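Local coordinates for protein CaaX farnesyltransferase beta subunit Ram1 (Aspergillus fumigatus, PDB 4MBG) that probably transfers the farnesyl group of farnesyl diphosphate to a cysteine near the C-terminus of target proteins, serving as the zinc-bearing, peptide-binding subunit of a heterodimer, at residues 354-359 / 404-409; 363-368 / 421-426; 311-316 / 369-374; 122-127 / 163-168. All coordinates share one frame; numbering follows the deposited sequence. Where two conformers were deposited one is given.

Contact 1: residues 354-359 / 404-409. With FPP (farnesyl diphosphate), chain F.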
# COMPACT_ATOMS: atom_id res chain seq x y z
N GLY B 354 -19.32 1.69 -2.31
CA GLY B 354 -18.94 0.66 -3.27
C GLY B 354 -17.45 0.47 -3.44
O GLY B 354 -17.00 -0.58 -3.89
N GLY B 355 -16.67 1.48 -3.06
CA GLY B 355 -15.22 1.44 -3.20
C GLY B 355 -14.50 0.81 -2.01
O GLY B 355 -15.14 0.30 -1.11
N PHE B 356 -13.17 0.85 -2.04
CA PHE B 356 -12.36 0.24 -0.98
C PHE B 356 -11.68 1.32 -0.14
O PHE B 356 -11.17 2.29 -0.69
CB PHE B 356 -11.21 -0.56 -1.61
CG PHE B 356 -11.66 -1.69 -2.50
CD1 PHE B 356 -12.57 -2.65 -2.05
CD2 PHE B 356 -11.14 -1.81 -3.78
CE1 PHE B 356 -12.95 -3.71 -2.90
CE2 PHE B 356 -11.49 -2.86 -4.62
CZ PHE B 356 -12.40 -3.82 -4.18
N SER B 357 -11.60 1.09 1.17
CA SER B 357 -10.74 1.87 2.06
C SER B 357 -9.39 1.15 2.16
O SER B 357 -9.28 -0.03 1.83
CB SER B 357 -11.35 1.88 3.47
OG SER B 357 -11.51 0.53 3.96
N GLY B 358 -8.38 1.84 2.69
CA GLY B 358 -7.06 1.21 2.80
C GLY B 358 -6.81 0.53 4.14
O GLY B 358 -5.95 -0.36 4.25
N ARG B 359 -7.53 0.97 5.16
CA ARG B 359 -7.37 0.40 6.50
C ARG B 359 -8.64 0.56 7.30
O ARG B 359 -9.50 1.40 6.98
CB ARG B 359 -6.16 0.98 7.23
CG ARG B 359 -6.01 2.51 7.06
CD ARG B 359 -4.80 2.99 7.92
NE ARG B 359 -4.41 4.35 7.52
CZ ARG B 359 -3.81 5.22 8.34
NH1 ARG B 359 -3.54 4.88 9.60
NH2 ARG B 359 -3.52 6.45 7.89
N GLU B 404 -19.64 -4.94 -8.88
CA GLU B 404 -20.66 -3.91 -9.08
C GLU B 404 -20.36 -2.68 -8.21
O GLU B 404 -20.35 -1.55 -8.69
CB GLU B 404 -22.06 -4.44 -8.76
CG GLU B 404 -23.09 -3.29 -8.75
CD GLU B 404 -24.53 -3.75 -8.58
OE1 GLU B 404 -24.78 -4.93 -8.23
OE2 GLU B 404 -25.42 -2.91 -8.79
N GLY B 405 -20.13 -2.89 -6.92
CA GLY B 405 -19.84 -1.77 -6.03
C GLY B 405 -18.62 -0.97 -6.48
O GLY B 405 -18.63 0.27 -6.52
N LEU B 406 -17.54 -1.67 -6.80
CA LEU B 406 -16.33 -0.97 -7.19
C LEU B 406 -16.54 -0.15 -8.47
O LEU B 406 -16.08 0.99 -8.60
CB LEU B 406 -15.17 -1.95 -7.38
CG LEU B 406 -13.85 -1.27 -7.71
CD1 LEU B 406 -13.42 -0.36 -6.56
CD2 LEU B 406 -12.77 -2.31 -8.02
N THR B 407 -17.25 -0.76 -9.42
CA THR B 407 -17.52 -0.07 -10.68
C THR B 407 -18.38 1.17 -10.46
O THR B 407 -18.12 2.21 -11.06
CB THR B 407 -18.19 -1.02 -11.66
OG1 THR B 407 -17.33 -2.15 -11.85
CG2 THR B 407 -18.40 -0.34 -13.00
N ARG B 408 -19.40 1.06 -9.61
CA ARG B 408 -20.23 2.22 -9.27
C ARG B 408 -19.40 3.31 -8.64
O ARG B 408 -19.50 4.48 -8.99
CB ARG B 408 -21.39 1.84 -8.33
CG ARG B 408 -22.47 0.99 -9.02
CD ARG B 408 -23.69 0.84 -8.14
NE ARG B 408 -24.66 -0.03 -8.80
CZ ARG B 408 -25.51 0.39 -9.73
NH1 ARG B 408 -25.55 1.67 -10.09
NH2 ARG B 408 -26.33 -0.49 -10.29
N TYR B 409 -18.53 2.92 -7.70
CA TYR B 409 -17.71 3.93 -7.04
C TYR B 409 -16.85 4.67 -8.08
O TYR B 409 -16.78 5.91 -8.10
CB TYR B 409 -16.85 3.33 -5.90
CG TYR B 409 -16.13 4.44 -5.15
CD1 TYR B 409 -16.84 5.42 -4.47
CD2 TYR B 409 -14.72 4.53 -5.19
CE1 TYR B 409 -16.18 6.47 -3.82
CE2 TYR B 409 -14.06 5.57 -4.53
CZ TYR B 409 -14.80 6.54 -3.86
OH TYR B 409 -14.18 7.60 -3.23
C1 FPP F . -1.49 6.20 4.26
O1 FPP F . -1.82 7.49 3.82
C2 FPP F . -0.96 5.40 3.25
C3 FPP F . 0.08 4.33 3.43
C4 FPP F . 1.22 4.75 4.34
C5 FPP F . 0.49 3.68 2.08
C6 FPP F . 1.37 4.36 1.04
C7 FPP F . 1.82 3.67 -0.10
C8 FPP F . 0.91 3.37 -1.26
C10 FPP F . 0.03 4.49 -1.69
C9 FPP F . 1.61 2.72 -2.46
C11 FPP F . 2.78 1.77 -2.22
C12 FPP F . 3.10 0.89 -3.26
C13 FPP F . 4.13 1.19 -4.32
C14 FPP F . 4.85 2.52 -4.35
C15 FPP F . 4.34 0.21 -5.43
PA FPP F . -3.20 8.15 4.17
O1A FPP F . -3.36 8.25 5.66
O2A FPP F . -3.12 9.49 3.51
O3A FPP F . -4.34 7.31 3.50
PB FPP F . -5.44 6.39 4.22
O1B FPP F . -6.34 7.22 5.09
O2B FPP F . -4.81 5.28 4.99
O3B FPP F . -6.19 5.85 3.02
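Gly-354 and Gly-405 let two backbones close until their CA atoms are 3.8 Å apart, because neither residue has a side chain to stand between them. The positive phi of Gly-354 (91°) is also one that glycine adopts easily. The backbone contacts are weak C-H...O approaches: CA of Gly-354 to O of Gly-405 at 3.3 Å, and CA of Leu-406 to O of Gly-354 at 3.4 Å. No conventional hydrogen bond crosses here. Gly-354 O is instead bonded to Gln-349, and Gly-405 O accepts Tyr-409 N within the helix.

Apolar packing flanks this seam. Both methyls of Leu-406 meet the Phe-356 ring, Leu-406 CD2 lying 3.7 Å from Phe-356 CE2, and the two side chains cross at about a right angle. Tyr-409 has CG anti to its backbone N (chi1 -174°), which sets the ring beside Gly-355, CB 3.4 Å from that residue's N, while its hydroxyl reaches on to bond Asp-423 O.

The charged groups work farther out. Arg-408 grips Glu-404 OE2 side-on with NE and NH2, clipping one turn of the helix to the next. At the other end, extended Arg-359 sends NE almost straight (174°) to diphosphate oxygen O2B at 2.7 Å, and NH2 to O1A at 2.9 Å; Glu-309 holds NH1. The loop preceding helix 368-371 is thus pressed onto helix 403-413 of the alpha-alpha toroid, whose diphosphate-binding site it helps to build.

Contact 2: residues 363-368 / 421-426. With ZN (zinc ion), chain G; FPP (farnesyl diphosphate), chain F.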
# COMPACT_ATOMS: atom_id res chain seq x y z
N LEU B 363 -11.41 5.88 5.22
CA LEU B 363 -12.41 6.19 4.18
C LEU B 363 -12.09 5.52 2.84
O LEU B 363 -10.93 5.29 2.54
CB LEU B 363 -12.48 7.71 3.94
CG LEU B 363 -12.83 8.57 5.17
CD1 LEU B 363 -12.70 10.04 4.78
CD2 LEU B 363 -14.23 8.25 5.70
N VAL B 364 -13.12 5.27 2.03
CA VAL B 364 -12.88 4.80 0.67
C VAL B 364 -12.01 5.80 -0.11
O VAL B 364 -11.98 7.00 0.21
CB VAL B 364 -14.22 4.55 -0.07
CG1 VAL B 364 -15.01 3.45 0.65
CG2 VAL B 364 -15.01 5.88 -0.19
N ASP B 365 -11.33 5.30 -1.13
CA ASP B 365 -10.44 6.13 -1.96
C ASP B 365 -10.25 5.37 -3.27
O ASP B 365 -9.97 4.16 -3.26
CB ASP B 365 -9.12 6.37 -1.21
CG ASP B 365 -8.06 7.08 -2.03
OD1 ASP B 365 -8.13 7.16 -3.28
OD2 ASP B 365 -7.08 7.56 -1.41
N GLY B 366 -10.46 6.06 -4.39
CA GLY B 366 -10.39 5.41 -5.70
C GLY B 366 -9.03 4.80 -6.02
O GLY B 366 -8.95 3.92 -6.88
N CYS B 367 -7.94 5.23 -5.39
CA CYS B 367 -6.66 4.58 -5.75
C CYS B 367 -6.61 3.13 -5.24
O CYS B 367 -5.87 2.30 -5.79
CB CYS B 367 -5.42 5.35 -5.28
SG CYS B 367 -5.18 5.44 -3.47
N TYR B 368 -7.39 2.83 -4.20
CA TYR B 368 -7.38 1.47 -3.67
C TYR B 368 -8.12 0.54 -4.61
O TYR B 368 -8.11 -0.67 -4.41
CB TYR B 368 -7.98 1.40 -2.24
CG TYR B 368 -7.15 2.23 -1.28
CD1 TYR B 368 -5.76 2.13 -1.29
CD2 TYR B 368 -7.74 3.17 -0.45
CE1 TYR B 368 -4.96 2.94 -0.45
CE2 TYR B 368 -6.94 4.00 0.40
CZ TYR B 368 -5.56 3.86 0.39
OH TYR B 368 -4.76 4.65 1.20
N LEU B 421 -9.48 11.35 -12.83
CA LEU B 421 -10.24 10.71 -11.76
C LEU B 421 -9.62 11.07 -10.42
O LEU B 421 -8.47 11.52 -10.36
CB LEU B 421 -10.36 9.18 -11.93
CG LEU B 421 -11.21 8.73 -13.16
CD1 LEU B 421 -10.30 8.56 -14.40
CD2 LEU B 421 -12.00 7.43 -12.89
N ARG B 422 -10.41 10.87 -9.37
CA ARG B 422 -10.08 11.40 -8.06
C ARG B 422 -10.22 10.34 -6.97
O ARG B 422 -10.87 9.29 -7.15
CB ARG B 422 -11.00 12.60 -7.75
CG ARG B 422 -12.50 12.20 -7.74
CD ARG B 422 -13.42 13.43 -7.58
NE ARG B 422 -14.80 13.04 -7.80
CZ ARG B 422 -15.71 13.78 -8.43
NH1 ARG B 422 -15.41 14.97 -8.93
NH2 ARG B 422 -16.93 13.31 -8.57
N ASP B 423 -9.60 10.65 -5.83
CA ASP B 423 -9.73 9.87 -4.60
C ASP B 423 -11.22 9.68 -4.23
O ASP B 423 -11.71 8.56 -4.12
CB ASP B 423 -8.91 10.66 -3.54
CG ASP B 423 -9.26 10.37 -2.09
OD1 ASP B 423 -10.10 9.50 -1.76
OD2 ASP B 423 -8.62 11.05 -1.23
N LYS B 424 -11.94 10.79 -4.09
CA LYS B 424 -13.34 10.73 -3.70
C LYS B 424 -13.95 12.08 -4.03
O LYS B 424 -13.22 13.01 -4.34
CB LYS B 424 -13.44 10.46 -2.18
CG LYS B 424 -12.87 11.60 -1.29
CD LYS B 424 -13.23 11.35 0.19
CE LYS B 424 -12.76 9.99 0.72
NZ LYS B 424 -11.26 9.82 0.69
N PRO B 425 -15.28 12.17 -4.02
CA PRO B 425 -15.94 13.46 -4.28
C PRO B 425 -15.41 14.53 -3.34
O PRO B 425 -15.18 14.23 -2.16
CB PRO B 425 -17.42 13.15 -3.98
CG PRO B 425 -17.55 11.70 -4.30
CD PRO B 425 -16.25 11.07 -3.87
N GLY B 426 -15.20 15.74 -3.84
CA GLY B 426 -14.61 16.80 -3.03
C GLY B 426 -13.11 16.96 -3.20
O GLY B 426 -12.53 17.95 -2.73
ZN ZN G . -5.72 7.65 -2.93
C1 FPP F . -1.49 6.20 4.26
O1 FPP F . -1.82 7.49 3.82
C2 FPP F . -0.96 5.40 3.25
C3 FPP F . 0.08 4.33 3.43
C4 FPP F . 1.22 4.75 4.34
C5 FPP F . 0.49 3.68 2.08
C6 FPP F . 1.37 4.36 1.04
C7 FPP F . 1.82 3.67 -0.10
C8 FPP F . 0.91 3.37 -1.26
C10 FPP F . 0.03 4.49 -1.69
C9 FPP F . 1.61 2.72 -2.46
C11 FPP F . 2.78 1.77 -2.22
C12 FPP F . 3.10 0.89 -3.26
C13 FPP F . 4.13 1.19 -4.32
C14 FPP F . 4.85 2.52 -4.35
C15 FPP F . 4.34 0.21 -5.43
PA FPP F . -3.20 8.15 4.17
O1A FPP F . -3.36 8.25 5.66
O2A FPP F . -3.12 9.49 3.51
O3A FPP F . -4.34 7.31 3.50
PB FPP F . -5.44 6.39 4.22
O1B FPP F . -6.34 7.22 5.09
O2B FPP F . -4.81 5.28 4.99
O3B FPP F . -6.19 5.85 3.02
O HOH W 1 -9.59 7.77 2.14
O HOH W 2 -4.14 8.52 -1.79
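The ammonium nitrogen NZ of Lys-424 is gripped by three groups: Val-364 O at 2.9 Å across the contact, Asp-423 OD1 at 2.7 Å in a salt bridge, and a water at 3.0 Å that also lies within bonding distance of Leu-363 O. Bends at chi3 and chi4 (56° and 62°) curl the long lysine chain back so that its tip lies beside the neighbouring aspartate. The carboxylates of Asp-365 and Asp-423 stack with their planes 18° apart, Asp-423 OD1 being 3.2 Å from CG of Asp-365. Zinc and the lysine probably offset the mutual repulsion. Asp-365 is a chelating ligand, with OD2 at 2.0 Å and OD1 at 2.5 Å from the zinc ion; Cys-367 SG at 2.3 Å, a water and His-433 complete the site. OD1 also caps the coming helix by accepting Cys-367 N. Gly-366 N donates to Asp-423 O at 2.8 Å, in the carbonyl plane on a lone pair, and Tyr-409 OH binds that same oxygen. Tyr-368 OH donates to the diphosphate oxygen O3B. The zinc-bearing turn thus runs into helix 368-371 alongside the link between helices 403-413 and 431-444, while Leu-363 and Pro-425 touch helix 89-105.

Contact 3: residues 311-316 / 369-374. With FPP (farnesyl diphosphate), chain F.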
# COMPACT_ATOMS: atom_id res chain seq x y z
N HIS B 311 -2.56 -2.44 5.93
CA HIS B 311 -2.98 -1.42 4.96
C HIS B 311 -3.03 -2.01 3.56
O HIS B 311 -2.12 -2.74 3.16
CB HIS B 311 -2.00 -0.24 4.96
CG HIS B 311 -2.56 0.99 4.32
ND1 HIS B 311 -2.70 1.12 2.95
CD2 HIS B 311 -3.05 2.14 4.86
CE1 HIS B 311 -3.24 2.31 2.68
NE2 HIS B 311 -3.46 2.94 3.82
N GLY B 312 -4.08 -1.69 2.83
CA GLY B 312 -4.23 -2.22 1.48
C GLY B 312 -3.05 -2.02 0.53
O GLY B 312 -2.74 -2.92 -0.26
N ALA B 313 -2.37 -0.87 0.59
CA ALA B 313 -1.25 -0.66 -0.33
C ALA B 313 -0.12 -1.66 -0.07
O ALA B 313 0.52 -2.15 -0.99
CB ALA B 313 -0.72 0.73 -0.19
N TYR B 314 0.11 -1.96 1.21
CA TYR B 314 1.17 -2.89 1.57
C TYR B 314 0.74 -4.35 1.39
O TYR B 314 1.55 -5.21 1.11
CB TYR B 314 1.60 -2.60 3.01
CG TYR B 314 2.22 -1.23 3.18
CD1 TYR B 314 3.26 -0.79 2.34
CD2 TYR B 314 1.78 -0.37 4.18
CE1 TYR B 314 3.84 0.48 2.54
CE2 TYR B 314 2.37 0.89 4.37
CZ TYR B 314 3.37 1.31 3.53
OH TYR B 314 3.94 2.56 3.73
N ALA B 315 -0.54 -4.62 1.56
CA ALA B 315 -1.04 -5.95 1.21
C ALA B 315 -0.77 -6.25 -0.27
O ALA B 315 -0.30 -7.34 -0.62
CB ALA B 315 -2.55 -6.06 1.53
N PHE B 316 -1.03 -5.28 -1.14
CA PHE B 316 -0.74 -5.50 -2.55
C PHE B 316 0.75 -5.77 -2.76
O PHE B 316 1.13 -6.75 -3.42
CB PHE B 316 -1.13 -4.32 -3.45
CG PHE B 316 -0.66 -4.52 -4.87
CD1 PHE B 316 -1.37 -5.40 -5.71
CD2 PHE B 316 0.50 -3.93 -5.33
CE1 PHE B 316 -0.93 -5.64 -7.01
CE2 PHE B 316 0.95 -4.16 -6.64
CZ PHE B 316 0.23 -5.01 -7.47
N SER B 369 -8.76 1.10 -5.65
CA SER B 369 -9.34 0.24 -6.67
C SER B 369 -8.24 -0.65 -7.24
O SER B 369 -8.49 -1.82 -7.60
CB SER B 369 -9.99 1.08 -7.79
OG SER B 369 -10.85 2.07 -7.23
N HIS B 370 -7.02 -0.11 -7.33
CA HIS B 370 -5.87 -0.95 -7.64
C HIS B 370 -5.28 -1.66 -6.42
O HIS B 370 -5.17 -2.90 -6.41
CB HIS B 370 -4.74 -0.16 -8.31
CG HIS B 370 -3.46 -0.92 -8.35
ND1 HIS B 370 -3.33 -2.13 -9.01
CD2 HIS B 370 -2.27 -0.70 -7.73
CE1 HIS B 370 -2.11 -2.61 -8.82
NE2 HIS B 370 -1.44 -1.76 -8.05
N TRP B 371 -4.89 -0.91 -5.38
CA TRP B 371 -4.12 -1.56 -4.30
C TRP B 371 -4.90 -2.69 -3.65
O TRP B 371 -4.35 -3.78 -3.43
CB TRP B 371 -3.65 -0.55 -3.23
CG TRP B 371 -2.85 0.58 -3.84
CD1 TRP B 371 -3.22 1.90 -3.90
CD2 TRP B 371 -1.58 0.48 -4.51
NE1 TRP B 371 -2.25 2.63 -4.56
CE2 TRP B 371 -1.25 1.79 -4.95
CE3 TRP B 371 -0.71 -0.57 -4.78
CZ2 TRP B 371 -0.06 2.07 -5.66
CZ3 TRP B 371 0.46 -0.31 -5.48
CH2 TRP B 371 0.78 1.02 -5.91
N VAL B 372 -6.17 -2.46 -3.37
CA VAL B 372 -7.00 -3.54 -2.82
C VAL B 372 -7.53 -4.42 -3.95
O VAL B 372 -7.52 -5.67 -3.86
CB VAL B 372 -8.15 -2.98 -1.95
CG1 VAL B 372 -9.11 -4.11 -1.55
CG2 VAL B 372 -7.53 -2.34 -0.69
N GLY B 373 -8.00 -3.79 -5.02
CA GLY B 373 -8.68 -4.53 -6.09
C GLY B 373 -7.80 -5.61 -6.67
O GLY B 373 -8.23 -6.75 -6.89
N ASN B 374 -6.54 -5.27 -6.93
CA ASN B 374 -5.62 -6.25 -7.51
C ASN B 374 -5.03 -7.25 -6.51
O ASN B 374 -4.30 -8.18 -6.91
CB ASN B 374 -4.55 -5.56 -8.38
CG ASN B 374 -5.02 -5.37 -9.81
OD1 ASN B 374 -5.68 -6.24 -10.38
ND2 ASN B 374 -4.69 -4.23 -10.40
C1 FPP F . -1.49 6.20 4.26
O1 FPP F . -1.82 7.49 3.82
C2 FPP F . -0.96 5.40 3.25
C3 FPP F . 0.08 4.33 3.43
C4 FPP F . 1.22 4.75 4.34
C5 FPP F . 0.49 3.68 2.08
C6 FPP F . 1.37 4.36 1.04
C7 FPP F . 1.82 3.67 -0.10
C8 FPP F . 0.91 3.37 -1.26
C10 FPP F . 0.03 4.49 -1.69
C9 FPP F . 1.61 2.72 -2.46
C11 FPP F . 2.78 1.77 -2.22
C12 FPP F . 3.10 0.89 -3.26
C13 FPP F . 4.13 1.19 -4.32
C14 FPP F . 4.85 2.52 -4.35
C15 FPP F . 4.34 0.21 -5.43
PA FPP F . -3.20 8.15 4.17
O1A FPP F . -3.36 8.25 5.66
O2A FPP F . -3.12 9.49 3.51
O3A FPP F . -4.34 7.31 3.50
PB FPP F . -5.44 6.39 4.22
O1B FPP F . -6.34 7.22 5.09
O2B FPP F . -4.81 5.28 4.99
O3B FPP F . -6.19 5.85 3.02
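The carbonyl oxygen of Trp-371 is buried with no hydrogen-bond partner, covered by CB of Phe-316 at 3.3 Å. Around it lies an aromatic cluster. The edge of His-370 points at the face of Phe-316 in a T-shaped pair, centroids 4.5 Å apart and planes at 62°. Asn-374 ND2 donates to His-370 ND1 at 2.9 Å, nearly straight and in the imidazole plane, which turns the CE1-NE2 edge to the phenyl; OD1 of the same amide is held by Thr-443. Phe-316 CG is anti to the backbone N (chi1 173°), laying the ring against both His-370 and Trp-371, with its CD2 3.6 Å from CE3 of the indole rim. This joins helix 312-323 to helix 368-371 in the alpha-alpha toroid and forms part of the farnesyl site. One face of the indole carries Ala-313 CB and C9 of the isoprenoid, while CD2 of His-370 lies over the opposite face; NE1 is bonded to Tyr-432. The alanine is small enough for the lipid to pass close by, C8 being tight against its CB at 3.3 Å. His-311 ND1 caps helix 312-323 by accepting Ala-313 N at 3.1 Å, and NE2 donates to diphosphate oxygen O2B at 2.9 Å.

Contact 4: residues 122-127 / 163-168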
# COMPACT_ATOMS: atom_id res chain seq x y z
N PRO B 122 -23.00 6.34 -15.19
CA PRO B 122 -22.46 7.09 -16.33
C PRO B 122 -21.32 6.39 -17.07
O PRO B 122 -20.58 5.59 -16.48
CB PRO B 122 -21.96 8.40 -15.71
CG PRO B 122 -21.80 8.10 -14.23
CD PRO B 122 -22.77 7.01 -13.89
N ALA B 123 -21.19 6.69 -18.36
CA ALA B 123 -20.08 6.19 -19.17
C ALA B 123 -18.74 6.63 -18.60
O ALA B 123 -18.63 7.68 -18.00
CB ALA B 123 -20.20 6.73 -20.60
N LEU B 124 -17.72 5.82 -18.82
CA LEU B 124 -16.35 6.30 -18.62
C LEU B 124 -16.11 7.41 -19.64
O LEU B 124 -16.30 7.22 -20.86
CB LEU B 124 -15.37 5.16 -18.84
CG LEU B 124 -13.89 5.52 -18.71
CD1 LEU B 124 -13.59 5.92 -17.26
CD2 LEU B 124 -13.02 4.34 -19.17
N GLN B 125 -15.71 8.58 -19.16
CA GLN B 125 -15.52 9.73 -20.05
C GLN B 125 -14.14 9.67 -20.70
O GLN B 125 -13.26 10.45 -20.35
CB GLN B 125 -15.71 11.02 -19.26
CG GLN B 125 -17.13 11.12 -18.63
CD GLN B 125 -18.24 11.16 -19.69
OE1 GLN B 125 -18.13 11.86 -20.71
NE2 GLN B 125 -19.32 10.42 -19.46
N ARG B 126 -13.98 8.75 -21.65
CA ARG B 126 -12.66 8.41 -22.22
C ARG B 126 -11.92 9.63 -22.80
O ARG B 126 -10.74 9.84 -22.51
CB ARG B 126 -12.78 7.28 -23.28
CG ARG B 126 -13.52 6.02 -22.80
CD ARG B 126 -13.69 4.92 -23.91
NE ARG B 126 -12.40 4.26 -24.11
CZ ARG B 126 -12.11 3.02 -23.76
NH1 ARG B 126 -13.05 2.21 -23.27
NH2 ARG B 126 -10.87 2.59 -23.96
N LYS B 127 -12.60 10.44 -23.60
CA LYS B 127 -11.91 11.58 -24.23
C LYS B 127 -11.42 12.59 -23.18
O LYS B 127 -10.29 13.08 -23.26
CB LYS B 127 -12.78 12.24 -25.31
CG LYS B 127 -13.04 11.31 -26.48
CD LYS B 127 -14.01 11.95 -27.48
CE LYS B 127 -14.20 11.07 -28.72
NZ LYS B 127 -15.35 11.55 -29.53
N CYS B 163 -2.33 3.85 -21.76
CA CYS B 163 -2.39 2.44 -22.20
C CYS B 163 -3.73 1.81 -21.85
O CYS B 163 -4.35 1.14 -22.70
CB CYS B 163 -1.28 1.60 -21.56
SG CYS B 163 0.37 1.76 -22.28
N LEU B 164 -4.18 1.99 -20.61
CA LEU B 164 -5.46 1.44 -20.18
C LEU B 164 -6.58 1.87 -21.13
O LEU B 164 -7.42 1.08 -21.53
CB LEU B 164 -5.76 1.89 -18.75
CG LEU B 164 -4.94 1.11 -17.72
CD1 LEU B 164 -4.89 1.86 -16.36
CD2 LEU B 164 -5.52 -0.29 -17.51
N LEU B 165 -6.56 3.14 -21.49
CA LEU B 165 -7.58 3.72 -22.34
C LEU B 165 -7.41 3.36 -23.81
O LEU B 165 -8.22 3.76 -24.64
CB LEU B 165 -7.62 5.25 -22.16
CG LEU B 165 -8.21 5.69 -20.82
CD1 LEU B 165 -7.82 7.14 -20.53
CD2 LEU B 165 -9.75 5.55 -20.86
N GLY B 166 -6.38 2.59 -24.15
CA GLY B 166 -6.28 2.04 -25.49
C GLY B 166 -5.39 2.82 -26.43
O GLY B 166 -5.40 2.57 -27.64
N GLU B 167 -4.60 3.74 -25.89
CA GLU B 167 -3.64 4.48 -26.73
C GLU B 167 -2.39 3.67 -27.02
O GLU B 167 -1.99 2.82 -26.22
CB GLU B 167 -3.23 5.79 -26.08
CG GLU B 167 -4.39 6.74 -25.79
CD GLU B 167 -5.00 7.31 -27.05
OE1 GLU B 167 -4.47 8.32 -27.56
OE2 GLU B 167 -5.99 6.72 -27.54
N ASP B 168 -1.78 3.96 -28.16
CA ASP B 168 -0.49 3.40 -28.53
C ASP B 168 0.53 4.37 -27.99
O ASP B 168 0.59 5.51 -28.44
CB ASP B 168 -0.37 3.33 -30.06
CG ASP B 168 0.97 2.79 -30.54
OD1 ASP B 168 1.90 2.63 -29.72
OD2 ASP B 168 1.09 2.53 -31.75
O HOH W 3 -9.13 0.85 -23.88
O HOH W 4 -10.64 5.86 -25.55
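Arg-126 meets Leu-165 at two places, the start of its aliphatic stem and its guanidinium. CB of Arg-126 lies 4.2 Å from CD2 of Leu-165, and that methyl also sits over one face of the guanidinium. A bend at chi3 (75°) turns the flat group back across the leucine, so that its edge faces the backbone carbonyl. NH2 donates to Leu-165 O at 3.0 Å; the oxygen lies in the guanidinium plane, whereas the nitrogen stands well above the carbonyl plane (58°), away from the lone-pair directions. One water accepts from NE at 2.8 Å and donates weakly to Leu-165 O, and a second lies between NH2 and Leu-164 O, its link to the arginine weak. NH1 is held by the carbonyls of Arg-490 and Asn-488.

The carbonyls addressed here belong to the C-terminal end of helix 151-164, where a positive group would probably be favoured by the helix dipole. That end closes with a Schellman motif, with Gly-166 at positive phi (98°) and two bonds back into the last turn, one of them Gly-166 N to Cys-163 O at 2.9 Å. Facing it is the start of helix 126-135 in the alpha-alpha toroid, with Gln-125 as its N-cap and the centre of an inverse gamma turn. At the same leucine methyl that meets the arginine, Leu-124 and Leu-165 cross obliquely and touch methyl to methyl, CD2 to CD2 at 3.9 Å. Branched apolar chains suit this buried seam, since Leu-165 continues onto Leu-130 and Leu-133 while Leu-124 reaches Leu-411 and Leu-438.

Contact 4 closes along the chain before the others open; the segments of contacts 1, 2 and 3 then alternate, interlacing around helix 368-371. All four lie in the alpha-alpha toroid. The centres of contacts 1 and 2 are about 9 Å apart, and that of contact 3 lies about 12 Å from the first and 13 Å from the second. The three touch, through Phe-356 O with Asp-365 N, Gly-358 O with Gly-312 N, and Tyr-368 O with Gly-373 N, and all reach farnesyl diphosphate, so the zinc site and the lipid site share one framework. Contact 4, centred about 18 to 22 Å away, joins helices 126-135 and 151-164 and touches none, its nearest atoms about 5 to 8 Å off.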